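D-alanyl-D-alanine carboxypeptidase (Streptococcus pneumoniae R6, PDB 1XP4) probably removes the C-terminal D-alanine from peptidoglycan precursor peptides, acting as a serine-type D-Ala-D-Ala carboxypeptidase of the S11 family in cell wall synthesis. Local coordinates at residues A170-I181 with R245-A253; T206-R217 with Y261-D272. All blocks are in the same frame, centred on the assembly; numbering follows the deposited sequence.

Interaction 1 of 2, residues A170-I181 with R245-A253; sequences AYDVAIVARNLI and RVITVVLNA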
loop_
_atom_site.group_PDB
_atom_site.type_symbol
_atom_site.label_atom_id
_atom_site.label_comp_id
_atom_site.label_asym_id
_atom_site.label_seq_id
_atom_site.Cartn_x
_atom_site.Cartn_y
_atom_site.Cartn_z
ATOM N N ALA A 170 2.135 12.407 -0.570
ATOM C CA ALA A 170 1.659 11.417 0.390
ATOM C C ALA A 170 0.457 10.712 -0.238
ATOM O O ALA A 170 0.266 9.502 -0.071
ATOM C CB ALA A 170 1.268 12.089 1.701
ATOM N N TYR A 171 -0.341 11.484 -0.972
ATOM C CA TYR A 171 -1.518 10.969 -1.675
ATOM C C TYR A 171 -1.044 9.878 -2.635
ATOM O O TYR A 171 -1.567 8.758 -2.636
ATOM C CB TYR A 171 -2.170 12.098 -2.475
ATOM C CG TYR A 171 -3.414 11.723 -3.246
ATOM C CD1 TYR A 171 -4.672 11.773 -2.643
ATOM C CD2 TYR A 171 -3.345 11.370 -4.598
ATOM C CE1 TYR A 171 -5.832 11.490 -3.367
ATOM C CE2 TYR A 171 -4.497 11.085 -5.326
ATOM C CZ TYR A 171 -5.736 11.150 -4.704
ATOM O OH TYR A 171 -6.887 10.892 -5.416
ATOM N N ASP A 172 -0.052 10.222 -3.455
ATOM C CA ASP A 172 0.514 9.282 -4.405
ATOM C C ASP A 172 1.007 8.025 -3.690
ATOM O O ASP A 172 0.726 6.904 -4.126
ATOM C CB ASP A 172 1.677 9.919 -5.163
ATOM C CG ASP A 172 1.225 10.994 -6.125
ATOM O OD1 ASP A 172 0.144 10.830 -6.726
ATOM O OD2 ASP A 172 1.955 11.992 -6.299
ATOM N N VAL A 173 1.738 8.213 -2.592
ATOM C CA VAL A 173 2.259 7.080 -1.833
ATOM C C VAL A 173 1.129 6.177 -1.355
ATOM O O VAL A 173 1.230 4.953 -1.447
ATOM C CB VAL A 173 3.077 7.549 -0.624
ATOM C CG1 VAL A 173 3.610 6.360 0.129
ATOM C CG2 VAL A 173 4.236 8.410 -1.092
ATOM N N ALA A 174 0.058 6.784 -0.849
ATOM C CA ALA A 174 -1.095 6.032 -0.373
ATOM C C ALA A 174 -1.572 5.103 -1.484
ATOM O O ALA A 174 -1.803 3.913 -1.264
ATOM C CB ALA A 174 -2.211 6.984 0.019
ATOM N N ILE A 175 -1.724 5.655 -2.682
ATOM C CA ILE A 175 -2.167 4.870 -3.823
ATOM C C ILE A 175 -1.219 3.676 -4.011
ATOM O O ILE A 175 -1.657 2.528 -4.066
ATOM C CB ILE A 175 -2.223 5.762 -5.095
ATOM C CG1 ILE A 175 -3.399 6.749 -4.962
ATOM C CG2 ILE A 175 -2.338 4.898 -6.351
ATOM C CD1 ILE A 175 -3.537 7.794 -6.095
ATOM N N VAL A 176 0.077 3.948 -4.081
ATOM C CA VAL A 176 1.078 2.898 -4.235
ATOM C C VAL A 176 0.924 1.819 -3.160
ATOM O O VAL A 176 0.789 0.628 -3.456
ATOM C CB VAL A 176 2.502 3.489 -4.143
ATOM C CG1 VAL A 176 3.541 2.363 -4.086
ATOM C CG2 VAL A 176 2.751 4.411 -5.341
ATOM N N ALA A 177 0.952 2.234 -1.904
ATOM C CA ALA A 177 0.805 1.288 -0.810
ATOM C C ALA A 177 -0.488 0.488 -0.980
ATOM O O ALA A 177 -0.492 -0.739 -0.850
ATOM C CB ALA A 177 0.803 2.030 0.523
ATOM N N ARG A 178 -1.586 1.171 -1.286
ATOM C CA ARG A 178 -2.848 0.466 -1.445
ATOM C C ARG A 178 -2.806 -0.568 -2.565
ATOM O O ARG A 178 -3.182 -1.725 -2.359
ATOM C CB ARG A 178 -3.989 1.443 -1.701
ATOM C CG ARG A 178 -5.343 0.770 -1.695
ATOM C CD ARG A 178 -6.457 1.712 -2.146
ATOM N NE ARG A 178 -7.743 1.017 -2.190
ATOM C CZ ARG A 178 -8.559 1.025 -3.239
ATOM N NH1 ARG A 178 -8.235 1.699 -4.333
ATOM N NH2 ARG A 178 -9.683 0.330 -3.206
ATOM N N ASN A 179 -2.353 -0.163 -3.747
ATOM C CA ASN A 179 -2.294 -1.092 -4.864
ATOM C C ASN A 179 -1.427 -2.303 -4.555
ATOM O O ASN A 179 -1.753 -3.429 -4.938
ATOM C CB ASN A 179 -1.779 -0.391 -6.114
ATOM C CG ASN A 179 -2.736 0.656 -6.612
ATOM O OD1 ASN A 179 -3.935 0.557 -6.376
ATOM N ND2 ASN A 179 -2.218 1.662 -7.314
ATOM N N LEU A 180 -0.321 -2.071 -3.856
ATOM C CA LEU A 180 0.569 -3.161 -3.497
ATOM C C LEU A 180 -0.115 -4.144 -2.536
ATOM O O LEU A 180 -0.193 -5.341 -2.818
ATOM C CB LEU A 180 1.852 -2.616 -2.861
ATOM C CG LEU A 180 2.815 -3.690 -2.342
ATOM C CD1 LEU A 180 3.181 -4.639 -3.459
ATOM C CD2 LEU A 180 4.052 -3.037 -1.771
ATOM N N ILE A 181 -0.614 -3.640 -1.409
ATOM C CA ILE A 181 -1.268 -4.491 -0.416
ATOM C C ILE A 181 -2.489 -5.236 -0.953
ATOM O O ILE A 181 -2.686 -6.416 -0.657
ATOM C CB ILE A 181 -1.701 -3.672 0.814
ATOM C CG1 ILE A 181 -0.470 -3.172 1.560
ATOM C CG2 ILE A 181 -2.564 -4.518 1.737
ATOM C CD1 ILE A 181 -0.809 -2.284 2.750
ATOM N N ARG A 245 -8.480 -1.846 8.417
ATOM C CA ARG A 245 -7.122 -1.704 7.895
ATOM C C ARG A 245 -6.869 -0.268 7.456
ATOM O O ARG A 245 -7.601 0.297 6.639
ATOM C CB ARG A 245 -6.889 -2.638 6.714
ATOM C CG ARG A 245 -5.490 -2.549 6.159
ATOM C CD ARG A 245 -4.923 -3.931 5.931
ATOM N NE ARG A 245 -3.591 -4.020 6.515
ATOM C CZ ARG A 245 -3.070 -5.133 7.016
ATOM N NH1 ARG A 245 -3.766 -6.264 6.999
ATOM N NH2 ARG A 245 -1.861 -5.103 7.564
ATOM N N VAL A 246 -5.810 0.311 7.998
ATOM C CA VAL A 246 -5.465 1.680 7.699
ATOM C C VAL A 246 -4.082 1.774 7.101
ATOM O O VAL A 246 -3.152 1.120 7.574
ATOM C CB VAL A 246 -5.483 2.543 8.980
ATOM C CG1 VAL A 246 -5.008 3.955 8.664
ATOM C CG2 VAL A 246 -6.884 2.568 9.582
ATOM N N ILE A 247 -3.957 2.572 6.046
ATOM C CA ILE A 247 -2.665 2.801 5.428
ATOM C C ILE A 247 -2.282 4.203 5.847
ATOM O O ILE A 247 -3.054 5.144 5.699
ATOM C CB ILE A 247 -2.707 2.717 3.907
ATOM C CG1 ILE A 247 -3.078 1.296 3.478
ATOM C CG2 ILE A 247 -1.337 3.098 3.347
ATOM C CD1 ILE A 247 -2.931 1.049 1.991
ATOM N N THR A 248 -1.078 4.317 6.388
ATOM C CA THR A 248 -0.550 5.568 6.906
ATOM C C THR A 248 0.691 6.047 6.165
ATOM O O THR A 248 1.616 5.272 5.905
ATOM C CB THR A 248 -0.229 5.392 8.415
ATOM O OG1 THR A 248 -1.402 5.692 9.177
ATOM C CG2 THR A 248 0.922 6.287 8.858
ATOM N N VAL A 249 0.700 7.332 5.828
ATOM C CA VAL A 249 1.881 7.892 5.228
ATOM C C VAL A 249 2.273 9.164 5.966
ATOM O O VAL A 249 1.592 10.157 5.970
ATOM C CB VAL A 249 1.518 8.187 3.787
ATOM C CG1 VAL A 249 2.730 8.685 3.047
ATOM C CG2 VAL A 249 0.994 6.926 3.112
ATOM N N VAL A 250 3.393 9.095 6.704
ATOM C CA VAL A 250 3.923 10.264 7.397
ATOM C C VAL A 250 5.285 10.625 6.742
ATOM O O VAL A 250 6.261 9.932 6.935
ATOM C CB VAL A 250 4.148 9.846 8.872
ATOM C CG1 VAL A 250 5.200 10.733 9.557
ATOM C CG2 VAL A 250 2.884 9.885 9.704
ATOM N N LEU A 251 5.368 11.733 5.943
ATOM C CA LEU A 251 6.703 12.033 5.350
ATOM C C LEU A 251 7.190 13.466 5.463
ATOM O O LEU A 251 7.477 14.120 4.470
ATOM C CB LEU A 251 6.788 11.737 3.851
ATOM C CG LEU A 251 5.533 11.221 3.186
ATOM C CD1 LEU A 251 5.094 12.107 2.033
ATOM C CD2 LEU A 251 5.790 9.867 2.564
ATOM N N ASN A 252 7.195 13.959 6.696
ATOM C CA ASN A 252 8.424 14.550 7.115
ATOM C C ASN A 252 8.324 14.896 8.582
ATOM O O ASN A 252 7.926 15.988 8.971
ATOM C CB ASN A 252 8.616 15.815 6.328
ATOM C CG ASN A 252 10.075 16.139 6.382
ATOM O OD1 ASN A 252 10.643 16.723 5.443
ATOM N ND2 ASN A 252 10.721 15.671 7.444
ATOM N N ALA A 253 8.594 13.877 9.455
ATOM C CA ALA A 253 8.179 13.970 10.820
ATOM C C ALA A 253 9.059 14.963 11.466
ATOM O O ALA A 253 10.233 15.019 11.187
ATOM C CB ALA A 253 8.330 12.624 11.510
#
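I247, V249 and L251 of the strand meet A170, V173, A174, A177, R178 and I181 of the helix in a contact of almost purely apolar packing. V249 stands over the first turn: its CG1 lies 3.8 Å from V173 CG1, the two valines crossing at a slant, while its CG2 turns toward the backbone N of A174. With CG1 anti to the backbone N (chi1 -179°), V173 presents this branch to V249 and CG2 to L251, whose CD2 is 4.2 Å from V173 CG2. A170 CB is shared, with L251 CD1 at 3.8 Å and V249 CG1 at 3.9 Å. Two turns on, I247 divides its branches, CG2 resting 3.7 Å from A177 CB and CD1 lying against the N and CA of R178. One turn beyond A177, I181 CD1 meets I247 CD1 tip to tip, 4.0 Å away. The small residues A170, A174 and A177 let the strand ride close, with segment axes 8.4 Å apart at nearest and directed 143° from each other.

Further out, I18 and V20 of strand 17-21 and V236 and T238 of strand 234-241 extend the same surface, so helix 170-183 packs on one face of the five-stranded antiparallel sheet through its central strand. R178 reaches away from the strand along an extended chain and binds the backbone oxygens of A22 and N23, fixing the helix to the loop after strand 17-21. With no hydrogen bond between the two segments, their mutual hold rests on the fit of buried apolar side chains.

Interaction 2 of 2, residues T206-R217 with Y261-D272; sequences TNYMLEGMPAYR and YARFTATSSLMD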
loop_
_atom_site.group_PDB
_atom_site.type_symbol
_atom_site.label_atom_id
_atom_site.label_comp_id
_atom_site.label_asym_id
_atom_site.label_seq_id
_atom_site.Cartn_x
_atom_site.Cartn_y
_atom_site.Cartn_z
ATOM N N THR A 206 13.513 -2.078 10.113
ATOM C CA THR A 206 13.676 -0.673 10.457
ATOM C C THR A 206 12.345 -0.178 10.994
ATOM O O THR A 206 12.222 0.970 11.431
ATOM C CB THR A 206 14.028 0.177 9.225
ATOM O OG1 THR A 206 13.013 -0.000 8.228
ATOM C CG2 THR A 206 15.373 -0.222 8.660
ATOM N N ASN A 207 11.345 -1.052 10.944
ATOM C CA ASN A 207 10.010 -0.723 11.415
ATOM C C ASN A 207 9.936 -1.044 12.899
ATOM O O ASN A 207 9.822 -2.205 13.286
ATOM C CB ASN A 207 8.974 -1.548 10.654
ATOM C CG ASN A 207 7.554 -1.107 10.940
ATOM O OD1 ASN A 207 7.257 -0.589 12.016
ATOM N ND2 ASN A 207 6.663 -1.324 9.981
ATOM N N TYR A 208 9.992 -0.013 13.730
ATOM C CA TYR A 208 9.945 -0.203 15.170
ATOM C C TYR A 208 8.571 -0.283 15.824
ATOM O O TYR A 208 8.450 -0.158 17.038
ATOM C CB TYR A 208 10.793 0.870 15.836
ATOM C CG TYR A 208 12.250 0.632 15.562
ATOM C CD1 TYR A 208 12.829 -0.594 15.867
ATOM C CD2 TYR A 208 13.052 1.613 14.997
ATOM C CE1 TYR A 208 14.166 -0.839 15.623
ATOM C CE2 TYR A 208 14.399 1.377 14.749
ATOM C CZ TYR A 208 14.944 0.144 15.071
ATOM O OH TYR A 208 16.280 -0.109 14.870
HETATM N N MSE A 209 7.536 -0.503 15.023
HETATM C CA MSE A 209 6.192 -0.634 15.567
HETATM C C MSE A 209 5.760 -2.098 15.508
HETATM O O MSE A 209 4.615 -2.439 15.812
HETATM C CB MSE A 209 5.210 0.242 14.790
HETATM C CG MSE A 209 5.401 1.719 15.052
HETATM SE SE MSE A 209 4.265 2.819 13.970
HETATM C CE MSE A 209 2.795 3.007 15.196
ATOM N N LEU A 210 6.698 -2.959 15.122
ATOM C CA LEU A 210 6.441 -4.386 15.022
ATOM C C LEU A 210 6.617 -5.109 16.368
ATOM O O LEU A 210 7.080 -4.531 17.364
ATOM C CB LEU A 210 7.366 -5.011 13.968
ATOM C CG LEU A 210 7.204 -4.545 12.514
ATOM C CD1 LEU A 210 8.273 -5.176 11.620
ATOM C CD2 LEU A 210 5.811 -4.921 12.014
ATOM N N GLU A 211 6.239 -6.383 16.375
ATOM C CA GLU A 211 6.322 -7.235 17.557
ATOM C C GLU A 211 7.704 -7.282 18.205
ATOM O O GLU A 211 8.706 -7.584 17.546
ATOM C CB GLU A 211 5.883 -8.652 17.185
ATOM C CG GLU A 211 4.508 -8.698 16.534
ATOM C CD GLU A 211 3.420 -9.230 17.460
ATOM O OE1 GLU A 211 3.571 -9.116 18.704
ATOM O OE2 GLU A 211 2.407 -9.751 16.935
ATOM N N GLY A 212 7.733 -6.983 19.504
ATOM C CA GLY A 212 8.962 -7.002 20.282
ATOM C C GLY A 212 9.898 -5.821 20.102
ATOM O O GLY A 212 11.047 -5.877 20.534
HETATM N N MSE A 213 9.410 -4.744 19.494
HETATM C CA MSE A 213 10.241 -3.566 19.232
HETATM C C MSE A 213 9.877 -2.342 20.061
HETATM O O MSE A 213 8.770 -2.226 20.571
HETATM C CB MSE A 213 10.160 -3.207 17.747
HETATM C CG MSE A 213 10.356 -4.396 16.824
HETATM SE SE MSE A 213 12.149 -4.623 16.157
HETATM C CE MSE A 213 13.146 -3.533 17.387
ATOM N N PRO A 214 10.815 -1.401 20.187
ATOM C CA PRO A 214 10.638 -0.164 20.949
ATOM C C PRO A 214 9.316 0.572 20.772
ATOM O O PRO A 214 8.605 0.797 21.743
ATOM C CB PRO A 214 11.826 0.679 20.500
ATOM C CG PRO A 214 12.890 -0.347 20.365
ATOM C CD PRO A 214 12.171 -1.457 19.614
ATOM N N ALA A 215 8.991 0.946 19.541
ATOM C CA ALA A 215 7.770 1.695 19.276
ATOM C C ALA A 215 6.572 0.843 18.894
ATOM O O ALA A 215 5.695 1.294 18.155
ATOM C CB ALA A 215 8.037 2.736 18.198
ATOM N N TYR A 216 6.537 -0.382 19.409
ATOM C CA TYR A 216 5.449 -1.327 19.146
ATOM C C TYR A 216 4.059 -0.721 19.318
ATOM O O TYR A 216 3.823 0.074 20.229
ATOM C CB TYR A 216 5.567 -2.524 20.088
ATOM C CG TYR A 216 4.404 -3.492 20.024
ATOM C CD1 TYR A 216 4.389 -4.543 19.106
ATOM C CD2 TYR A 216 3.306 -3.346 20.870
ATOM C CE1 TYR A 216 3.311 -5.425 19.032
ATOM C CE2 TYR A 216 2.223 -4.221 20.802
ATOM C CZ TYR A 216 2.232 -5.255 19.883
ATOM O OH TYR A 216 1.155 -6.110 19.810
ATOM N N ARG A 217 3.146 -1.120 18.440
ATOM C CA ARG A 217 1.756 -0.680 18.469
ATOM C C ARG A 217 0.979 -1.865 17.895
ATOM O O ARG A 217 1.087 -2.189 16.711
ATOM C CB ARG A 217 1.581 0.603 17.631
ATOM C CG ARG A 217 0.211 0.817 16.962
ATOM C CD ARG A 217 -0.938 1.222 17.883
ATOM N NE ARG A 217 -0.933 2.643 18.225
ATOM C CZ ARG A 217 -2.029 3.361 18.478
ATOM N NH1 ARG A 217 -3.231 2.806 18.413
ATOM N NH2 ARG A 217 -1.927 4.627 18.843
ATOM N N TYR A 261 12.326 7.834 17.430
ATOM C CA TYR A 261 11.170 7.156 16.862
ATOM C C TYR A 261 9.999 8.105 16.624
ATOM O O TYR A 261 8.844 7.677 16.593
ATOM C CB TYR A 261 10.718 6.034 17.792
ATOM C CG TYR A 261 11.841 5.190 18.356
ATOM C CD1 TYR A 261 12.830 4.657 17.530
ATOM C CD2 TYR A 261 11.899 4.903 19.720
ATOM C CE1 TYR A 261 13.853 3.857 18.052
ATOM C CE2 TYR A 261 12.910 4.107 20.250
ATOM C CZ TYR A 261 13.881 3.589 19.415
ATOM O OH TYR A 261 14.881 2.809 19.950
ATOM N N ALA A 262 10.295 9.389 16.458
ATOM C CA ALA A 262 9.264 10.392 16.220
ATOM C C ALA A 262 8.283 10.011 15.087
ATOM O O ALA A 262 7.069 10.217 15.210
ATOM C CB ALA A 262 9.925 11.735 15.918
ATOM N N ARG A 263 8.808 9.459 13.995
ATOM C CA ARG A 263 7.986 9.052 12.855
ATOM C C ARG A 263 6.929 8.022 13.252
ATOM O O ARG A 263 5.814 8.015 12.715
ATOM C CB ARG A 263 8.868 8.458 11.754
ATOM C CG ARG A 263 9.388 7.059 12.057
ATOM C CD ARG A 263 10.334 6.597 10.962
ATOM N NE ARG A 263 11.543 7.415 10.929
ATOM C CZ ARG A 263 12.480 7.339 9.989
ATOM N NH1 ARG A 263 12.356 6.479 8.985
ATOM N NH2 ARG A 263 13.547 8.122 10.060
ATOM N N PHE A 264 7.286 7.139 14.181
ATOM C CA PHE A 264 6.350 6.121 14.637
ATOM C C PHE A 264 5.427 6.720 15.683
ATOM O O PHE A 264 4.231 6.436 15.706
ATOM C CB PHE A 264 7.113 4.925 15.200
ATOM C CG PHE A 264 8.077 4.332 14.227
ATOM C CD1 PHE A 264 7.640 3.910 12.973
ATOM C CD2 PHE A 264 9.430 4.239 14.536
ATOM C CE1 PHE A 264 8.538 3.408 12.039
ATOM C CE2 PHE A 264 10.341 3.737 13.607
ATOM C CZ PHE A 264 9.895 3.322 12.356
ATOM N N THR A 265 5.994 7.561 16.542
ATOM C CA THR A 265 5.224 8.231 17.583
ATOM C C THR A 265 4.133 9.035 16.885
ATOM O O THR A 265 2.972 9.031 17.300
ATOM C CB THR A 265 6.098 9.209 18.393
ATOM O OG1 THR A 265 7.236 8.518 18.923
ATOM C CG2 THR A 265 5.298 9.804 19.538
ATOM N N ALA A 266 4.533 9.720 15.817
ATOM C CA ALA A 266 3.627 10.533 15.023
ATOM C C ALA A 266 2.557 9.660 14.389
ATOM O O ALA A 266 1.398 10.054 14.310
ATOM C CB ALA A 266 4.408 11.268 13.947
ATOM N N THR A 267 2.958 8.475 13.930
ATOM C CA THR A 267 2.022 7.533 13.316
ATOM C C THR A 267 1.077 7.020 14.390
ATOM O O THR A 267 -0.138 6.980 14.199
ATOM C CB THR A 267 2.736 6.308 12.690
ATOM O OG1 THR A 267 3.582 6.731 11.613
ATOM C CG2 THR A 267 1.703 5.315 12.155
ATOM N N SER A 268 1.641 6.616 15.520
ATOM C CA SER A 268 0.825 6.131 16.619
ATOM C C SER A 268 -0.153 7.248 16.990
ATOM O O SER A 268 -1.302 6.996 17.343
ATOM C CB SER A 268 1.702 5.776 17.819
ATOM O OG SER A 268 0.931 5.124 18.808
ATOM N N SER A 269 0.307 8.489 16.878
ATOM C CA SER A 269 -0.530 9.632 17.200
ATOM C C SER A 269 -1.676 9.751 16.209
ATOM O O SER A 269 -2.816 10.029 16.584
ATOM C CB SER A 269 0.296 10.909 17.168
ATOM O OG SER A 269 -0.524 12.027 17.437
ATOM N N LEU A 270 -1.357 9.536 14.936
ATOM C CA LEU A 270 -2.341 9.608 13.868
ATOM C C LEU A 270 -3.414 8.534 14.022
ATOM O O LEU A 270 -4.579 8.764 13.701
ATOM C CB LEU A 270 -1.642 9.470 12.507
ATOM C CG LEU A 270 -2.467 9.340 11.216
ATOM C CD1 LEU A 270 -3.586 10.363 11.170
ATOM C CD2 LEU A 270 -1.542 9.512 10.023
HETATM N N MSE A 271 -3.026 7.366 14.524
HETATM C CA MSE A 271 -3.975 6.273 14.690
HETATM C C MSE A 271 -4.921 6.439 15.868
HETATM O O MSE A 271 -6.056 5.953 15.828
HETATM C CB MSE A 271 -3.236 4.942 14.776
HETATM C CG MSE A 271 -2.571 4.549 13.460
HETATM SE SE MSE A 271 -3.773 3.920 12.055
HETATM C CE MSE A 271 -5.450 4.641 12.613
ATOM N N ASP A 272 -4.461 7.119 16.917
ATOM C CA ASP A 272 -5.313 7.361 18.075
ATOM C C ASP A 272 -6.460 8.240 17.594
ATOM O O ASP A 272 -7.600 8.083 18.019
ATOM C CB ASP A 272 -4.551 8.084 19.190
ATOM C CG ASP A 272 -3.678 7.151 20.013
ATOM O OD1 ASP A 272 -4.200 6.151 20.541
ATOM O OD2 ASP A 272 -2.466 7.427 20.148
HETATM O O HOH W 1 2.445 3.263 20.621
#
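The loop joining strands 201-204 and 220-228 lies along the first turns of helix 262-277, with F264 as the main anchor. Y208 CB is 3.7 Å from F264 CE2, and the backbone N of Y208 sits over one face of the phenylalanine ring; R263 CG lies over the opposite face. M209, a selenomethionine, brings CG within 3.6 Å of F264 CB, and its SE makes an oblique Met-aromatic contact, 4.9 Å from the ring centroid. An Asx turn, in which N207 OD1 accepts from M209 N, and two beta turns shape the loop. They bring P214 CB to 3.6 Å from Y261 CE2 at the helix N-cap and set A215 CB against F264 CB. Bent at chi2 and chi3 (74° and 80°), R217 lays its NE/NH2 edge on S268 OG, which lies in the guanidinium plane; the bond from NH2, 2.9 Å, is the straighter (155°). NH2 also forms a salt bridge with D272 OD2 at 3.1 Å, and NH1 pairs with E241. T206 OG1 is hydrogen-bonded to T225 OG1, and the T206 side chain lies about 5 Å from those of S104 and K224, predicted active-site and substrate-binding residues.

In the fold
The five-stranded antiparallel sheet lies between the helices of the two contacts. Strand 244-253 turns I247, V249 and L251 to helix 170-183 in interaction 1, while V246, T248 and V250 face helix 262-277, which carries interaction 2; T248 CG2 and T267 CG2 meet at 3.5 Å. Interaction 1, centred about 6 Å from the centre of the chain, has eight of its nine touching residues buried, and the contact is apolar. Interaction 2, its centre about 17 Å from the chain centre, is partly buried: F264 and M209 lie inside, with Y208, Y261 and the R217, S268 and D272 network toward the surface.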